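PDB 4ZBG: acetyltransferase from Brucella abortus str. 2308 A, which binds acetyl-CoA and, as a GNAT-family N-acetyltransferase, probably transfers the acetyl group to an amine of a substrate that is not identified. Local coordinates for residues A[73-83]-A[157-167]. Residues are numbered along the deposited sequence; the frame is centred on the assembly and turned at random.
Sequences PVLIGGAEKGW and PDMPQGDVAYH
Leu75 and Ala165 form an antiparallel hydrogen-bonded pair: Leu75 N reaches Ala165 O at 2.9 Å, and Ala165 N returns a nearly straight bond (169°) to Leu75 O. Beyond the non-hydrogen-bonded pair Ile76 and Val164, Gly77 N donates to Asp163 O over 2.8 Å. That carbonyl also accepts from a water held by Gly78 N, so Asp163 O receives the type I' turn from Ile76 to Ala79 twice, once directly and once through water. Toward the other end, a second water bridges Pro73 O and His167 N.

Trp83 is packed against Met159, which crosses its indole. CG of Met159 stands 3.6 Å from the centroid of the six-membered ring, 7° off its normal, and SD follows over the same ring as a Met-aromatic contact. With CG anti to the backbone N (chi1 -165°) and the chain extended beyond it, Met159 carries CE on to Ile76 CD1, 3.5 Å away. Pro160 meets Ile76 CD1 through CG, while Lys81, bent at its last two torsions, runs antiparallel to the proline ring and sets CE against Pro160 CG. Elsewhere, Val74 CG1 lies over one face of the Tyr166 ring, 4.1 Å from its centroid.

Val121 of the neighbouring strand 119-122 touches Val74, Trp83, Met159 and Tyr166. Backbone bonds thus add the short strand 164-165 to the hairpin end of strand 64-76, while CH-pi, sulfur-aromatic and apolar contacts seat the loop 157-163 on Trp83 and Ile76.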
ATOM      1  N   PRO A  73      -3.750  -8.185   4.510  1.00  7.35           N
ATOM      2  CA  PRO A  73      -3.055  -9.417   4.903  1.00  8.07           C
ATOM      3  C   PRO A  73      -2.785 -10.303   3.699  1.00  8.27           C
ATOM      4  O   PRO A  73      -3.587 -10.343   2.765  1.00  8.33           O
ATOM      5  CB  PRO A  73      -4.063 -10.113   5.835  1.00  9.81           C
ATOM      6  CG  PRO A  73      -5.045  -9.050   6.224  1.00 10.44           C
ATOM      7  CD  PRO A  73      -5.136  -8.161   5.012  1.00  8.21           C
ATOM      8  N   VAL A  74      -1.659 -11.007   3.719  1.00  7.97           N
ATOM      9  CA  VAL A  74      -1.432 -12.073   2.756  1.00  9.50           C
ATOM     10  C   VAL A  74      -1.375 -13.383   3.516  1.00 10.27           C
ATOM     11  O   VAL A  74      -0.924 -13.435   4.658  1.00 13.67           O
ATOM     12  CB  VAL A  74      -0.146 -11.866   1.918  1.00 10.23           C
ATOM     13  CG1 VAL A  74      -0.213 -10.579   1.122  1.00 10.11           C
ATOM     14  CG2 VAL A  74       1.109 -11.921   2.794  1.00 11.81           C
ATOM     15  N   LEU A  75      -1.856 -14.444   2.889  1.00  9.29           N
ATOM     16  CA  LEU A  75      -1.723 -15.777   3.458  1.00 10.49           C
ATOM     17  C   LEU A  75      -0.450 -16.389   2.923  1.00 10.24           C
ATOM     18  O   LEU A  75      -0.080 -16.152   1.773  1.00 11.00           O
ATOM     19  CB  LEU A  75      -2.898 -16.662   3.056  1.00 13.21           C
ATOM     20  CG  LEU A  75      -4.270 -16.198   3.537  1.00 16.18           C
ATOM     21  CD1 LEU A  75      -5.353 -17.131   3.034  1.00 17.27           C
ATOM     22  CD2 LEU A  75      -4.308 -16.116   5.050  1.00 17.90           C
ATOM     23  N   ILE A  76       0.213 -17.180   3.757  1.00 10.08           N
ATOM     24  CA  ILE A  76       1.386 -17.929   3.327  1.00 10.97           C
ATOM     25  C   ILE A  76       1.080 -19.401   3.534  1.00 10.87           C
ATOM     26  O   ILE A  76       0.885 -19.843   4.665  1.00 11.07           O
ATOM     27  CB  ILE A  76       2.644 -17.501   4.082  1.00 11.97           C
ATOM     28  CG1 ILE A  76       2.944 -16.024   3.820  1.00 13.52           C
ATOM     29  CG2 ILE A  76       3.828 -18.383   3.671  1.00 13.16           C
ATOM     30  CD1 ILE A  76       4.028 -15.470   4.714  1.00 14.20           C
ATOM     31  N   GLY A  77       1.029 -20.163   2.447  1.00 10.93           N
ATOM     32  CA  GLY A  77       0.595 -21.547   2.529  1.00 11.85           C
ATOM     33  C   GLY A  77      -0.767 -21.684   3.187  1.00 12.98           C
ATOM     34  O   GLY A  77      -1.042 -22.670   3.878  1.00 14.10           O
ATOM     35  N   GLY A  78      -1.624 -20.692   2.974  1.00 12.61           N
ATOM     36  CA  GLY A  78      -2.971 -20.713   3.511  1.00 13.58           C
ATOM     37  C   GLY A  78      -3.096 -20.242   4.944  1.00 14.15           C
ATOM     38  O   GLY A  78      -4.198 -20.239   5.497  1.00 16.70           O
ATOM     39  N   ALA A  79      -1.981 -19.835   5.548  1.00 12.89           N
ATOM     40  CA  ALA A  79      -1.975 -19.466   6.960  1.00 13.68           C
ATOM     41  C   ALA A  79      -1.775 -17.973   7.179  1.00 12.52           C
ATOM     42  O   ALA A  79      -1.085 -17.307   6.410  1.00 11.18           O
ATOM     43  CB  ALA A  79      -0.901 -20.232   7.697  1.00 13.90           C
ATOM     44  N   GLU A  80      -2.372 -17.473   8.258  1.00 13.10           N
ATOM     45  CA  GLU A  80      -2.162 -16.116   8.733  1.00 14.25           C
ATOM     46  C   GLU A  80      -0.938 -16.107   9.647  1.00 13.02           C
ATOM     47  O   GLU A  80      -0.933 -16.731  10.708  1.00 14.91           O
ATOM     48  CB  GLU A  80      -3.414 -15.643   9.472  1.00 16.67           C
ATOM     49  CG  GLU A  80      -4.666 -15.717   8.601  1.00 20.43           C
ATOM     50  CD  GLU A  80      -5.950 -15.396   9.346  1.00 23.83           C
ATOM     51  OE1 GLU A  80      -6.000 -15.602  10.578  1.00 26.43           O
ATOM     52  OE2 GLU A  80      -6.915 -14.940   8.690  1.00 24.33           O
ATOM     53  N   LYS A  81       0.110 -15.424   9.206  1.00 11.71           N
ATOM     54  CA  LYS A  81       1.394 -15.457   9.890  1.00 11.96           C
ATOM     55  C   LYS A  81       1.940 -14.056  10.159  1.00 11.52           C
ATOM     56  O   LYS A  81       3.130 -13.886  10.392  1.00 11.55           O
ATOM     57  CB  LYS A  81       2.397 -16.264   9.062  1.00 12.27           C
ATOM     58  CG  LYS A  81       1.904 -17.660   8.693  1.00 12.43           C
ATOM     59  CD  LYS A  81       2.976 -18.495   7.990  1.00 13.29           C
ATOM     60  CE  LYS A  81       4.103 -18.910   8.926  1.00 13.42           C
ATOM     61  NZ  LYS A  81       3.644 -19.705  10.103  1.00 13.47           N
ATOM     62  N   GLY A  82       1.072 -13.052  10.117  1.00 11.11           N
ATOM     63  CA  GLY A  82       1.493 -11.696  10.420  1.00 11.37           C
ATOM     64  C   GLY A  82       2.176 -10.987   9.267  1.00 10.63           C
ATOM     65  O   GLY A  82       2.879  -9.999   9.472  1.00 10.96           O
ATOM     66  N   TRP A  83       1.952 -11.481   8.053  1.00  9.56           N
ATOM     67  CA  TRP A  83       2.517 -10.879   6.852  1.00  9.18           C
ATOM     68  C   TRP A  83       1.459 -10.123   6.061  1.00  8.17           C
ATOM     69  O   TRP A  83       0.287 -10.532   6.004  1.00  9.12           O
ATOM     70  CB  TRP A  83       3.207 -11.940   5.984  1.00 10.29           C
ATOM     71  CG  TRP A  83       4.561 -12.282   6.519  1.00 10.32           C
ATOM     72  CD1 TRP A  83       4.851 -13.044   7.619  1.00 11.09           C
ATOM     73  CD2 TRP A  83       5.817 -11.827   6.005  1.00 10.66           C
ATOM     74  NE1 TRP A  83       6.213 -13.087   7.814  1.00 11.74           N
ATOM     75  CE2 TRP A  83       6.825 -12.347   6.838  1.00 11.25           C
ATOM     76  CE3 TRP A  83       6.184 -11.012   4.926  1.00 11.67           C
ATOM     77  CZ2 TRP A  83       8.178 -12.093   6.618  1.00 11.70           C
ATOM     78  CZ3 TRP A  83       7.526 -10.761   4.708  1.00 11.95           C
ATOM     79  CH2 TRP A  83       8.508 -11.305   5.549  1.00 12.53           C
ATOM     80  N   PRO A 157      12.151 -12.796  11.847  1.00 27.85           N
ATOM     81  CA  PRO A 157      12.686 -13.882  11.019  1.00 27.91           C
ATOM     82  C   PRO A 157      12.298 -13.730   9.551  1.00 27.65           C
ATOM     83  O   PRO A 157      11.304 -13.065   9.235  1.00 26.38           O
ATOM     84  CB  PRO A 157      12.023 -15.130  11.608  1.00 28.72           C
ATOM     85  CG  PRO A 157      11.685 -14.756  13.006  1.00 29.09           C
ATOM     86  CD  PRO A 157      11.325 -13.302  12.955  1.00 28.67           C
ATOM     87  N   ASP A 158      13.080 -14.339   8.664  1.00 28.82           N
ATOM     88  CA  ASP A 158      12.817 -14.244   7.234  1.00 29.28           C
ATOM     89  C   ASP A 158      11.470 -14.851   6.886  1.00 26.67           C
ATOM     90  O   ASP A 158      10.922 -15.652   7.642  1.00 25.52           O
ATOM     91  CB  ASP A 158      13.927 -14.906   6.420  1.00 33.21           C
ATOM     92  CG  ASP A 158      15.201 -14.087   6.407  1.00 36.39           C
ATOM     93  OD1 ASP A 158      15.161 -12.937   5.915  1.00 37.22           O
ATOM     94  OD2 ASP A 158      16.238 -14.592   6.884  1.00 37.99           O
ATOM     95  N   MET A 159      10.946 -14.458   5.734  1.00 25.73           N
ATOM     96  CA  MET A 159       9.620 -14.870   5.323  1.00 25.11           C
ATOM     97  C   MET A 159       9.514 -16.381   5.270  1.00 23.72           C
ATOM     98  O   MET A 159      10.325 -17.040   4.619  1.00 24.76           O
ATOM     99  CB  MET A 159       9.283 -14.292   3.959  1.00 26.96           C
ATOM    100  CG  MET A 159       7.820 -14.376   3.640  1.00 29.57           C
ATOM    101  SD  MET A 159       7.462 -13.692   2.026  1.00 32.43           S
ATOM    102  CE  MET A 159       5.734 -14.109   1.929  1.00 33.26           C
ATOM    103  N   PRO A 160       8.516 -16.937   5.968  1.00 21.25           N
ATOM    104  CA  PRO A 160       8.311 -18.384   5.935  1.00 19.47           C
ATOM    105  C   PRO A 160       7.916 -18.838   4.539  1.00 17.34           C
ATOM    106  O   PRO A 160       7.345 -18.070   3.766  1.00 17.13           O
ATOM    107  CB  PRO A 160       7.157 -18.591   6.914  1.00 21.00           C
ATOM    108  CG  PRO A 160       6.444 -17.295   6.930  1.00 21.79           C
ATOM    109  CD  PRO A 160       7.497 -16.254   6.780  1.00 21.32           C
ATOM    110  N   GLN A 161       8.219 -20.089   4.224  1.00 16.45           N
ATOM    111  CA  GLN A 161       7.961 -20.625   2.899  1.00 16.32           C
ATOM    112  C   GLN A 161       6.499 -21.010   2.742  1.00 14.00           C
ATOM    113  O   GLN A 161       5.829 -21.365   3.714  1.00 12.79           O
ATOM    114  CB  GLN A 161       8.847 -21.844   2.646  1.00 19.37           C
ATOM    115  CG  GLN A 161      10.321 -21.520   2.516  1.00 23.16           C
ATOM    116  CD  GLN A 161      10.650 -20.853   1.196  1.00 26.68           C
ATOM    117  OE1 GLN A 161      10.431 -21.425   0.126  1.00 28.75           O
ATOM    118  NE2 GLN A 161      11.171 -19.634   1.263  1.00 26.90           N
ATOM    119  N   GLY A 162       6.021 -20.955   1.503  1.00 13.49           N
ATOM    120  CA  GLY A 162       4.642 -21.263   1.181  1.00 13.31           C
ATOM    121  C   GLY A 162       4.114 -20.313   0.127  1.00 13.10           C
ATOM    122  O   GLY A 162       4.627 -19.206  -0.029  1.00 14.71           O
ATOM    123  N   ASP A 163       3.092 -20.747  -0.599  1.00 13.18           N
ATOM    124  CA  ASP A 163       2.476 -19.915  -1.621  1.00 13.76           C
ATOM    125  C   ASP A 163       1.926 -18.639  -0.992  1.00 12.39           C
ATOM    126  O   ASP A 163       1.250 -18.693   0.035  1.00 12.58           O
ATOM    127  CB  ASP A 163       1.336 -20.668  -2.301  1.00 17.63           C
ATOM    128  CG  ASP A 163       1.820 -21.822  -3.159  1.00 22.68           C
ATOM    129  OD1 ASP A 163       3.035 -21.902  -3.440  1.00 23.72           O
ATOM    130  OD2 ASP A 163       0.974 -22.643  -3.564  1.00 25.79           O
ATOM    131  N   VAL A 164       2.226 -17.498  -1.608  1.00 12.05           N
ATOM    132  CA  VAL A 164       1.729 -16.209  -1.149  1.00 11.95           C
ATOM    133  C   VAL A 164       0.409 -15.917  -1.833  1.00 11.24           C
ATOM    134  O   VAL A 164       0.330 -15.886  -3.061  1.00 13.84           O
ATOM    135  CB  VAL A 164       2.736 -15.094  -1.458  1.00 12.98           C
ATOM    136  CG1 VAL A 164       2.164 -13.728  -1.071  1.00 13.70           C
ATOM    137  CG2 VAL A 164       4.039 -15.359  -0.742  1.00 14.81           C
ATOM    138  N   ALA A 165      -0.632 -15.693  -1.043  1.00  9.88           N
ATOM    139  CA  ALA A 165      -1.932 -15.354  -1.602  1.00 10.06           C
ATOM    140  C   ALA A 165      -2.373 -13.989  -1.089  1.00  9.30           C
ATOM    141  O   ALA A 165      -2.520 -13.783   0.117  1.00 10.65           O
ATOM    142  CB  ALA A 165      -2.961 -16.417  -1.227  1.00 12.74           C
ATOM    143  N   TYR A 166      -2.577 -13.054  -2.007  1.00  8.93           N
ATOM    144  CA  TYR A 166      -3.198 -11.787  -1.651  1.00  8.67           C
ATOM    145  C   TYR A 166      -4.684 -12.024  -1.423  1.00  8.49           C
ATOM    146  O   TYR A 166      -5.233 -13.067  -1.795  1.00  9.19           O
ATOM    147  CB  TYR A 166      -3.001 -10.755  -2.762  1.00  9.86           C
ATOM    148  CG  TYR A 166      -1.635 -10.082  -2.791  1.00 11.85           C
ATOM    149  CD1 TYR A 166      -0.460 -10.825  -2.892  1.00 14.08           C
ATOM    150  CD2 TYR A 166      -1.522  -8.697  -2.751  1.00 12.69           C
ATOM    151  CE1 TYR A 166       0.785 -10.208  -2.939  1.00 14.26           C
ATOM    152  CE2 TYR A 166      -0.282  -8.076  -2.795  1.00 13.86           C
ATOM    153  CZ  TYR A 166       0.863  -8.834  -2.891  1.00 13.75           C
ATOM    154  OH  TYR A 166       2.090  -8.210  -2.941  1.00 14.82           O
ATOM    155  N   HIS A 167      -5.342 -11.041  -0.830  1.00  8.55           N
ATOM    156  CA  HIS A 167      -6.768 -11.114  -0.584  1.00  8.43           C
ATOM    157  C   HIS A 167      -7.534 -11.282  -1.895  1.00  9.49           C
ATOM    158  O   HIS A 167      -7.082 -10.823  -2.956  1.00  9.86           O
ATOM    159  CB  HIS A 167      -7.219  -9.832   0.117  1.00  9.65           C
ATOM    160  CG  HIS A 167      -8.622  -9.895   0.622  1.00 10.93           C
ATOM    161  ND1 HIS A 167      -9.708  -9.554  -0.153  1.00 12.20           N
ATOM    162  CD2 HIS A 167      -9.119 -10.284   1.822  1.00 12.49           C
ATOM    163  CE1 HIS A 167     -10.814  -9.721   0.549  1.00 13.36           C
ATOM    164  NE2 HIS A 167     -10.484 -10.161   1.751  1.00 13.01           N
TER
HETATM  165  O   HOH W   1      -3.714  -9.077   0.352  1.00  8.64           O
HETATM  166  O   HOH W   2      -1.473 -18.825   0.857  1.00 12.85           O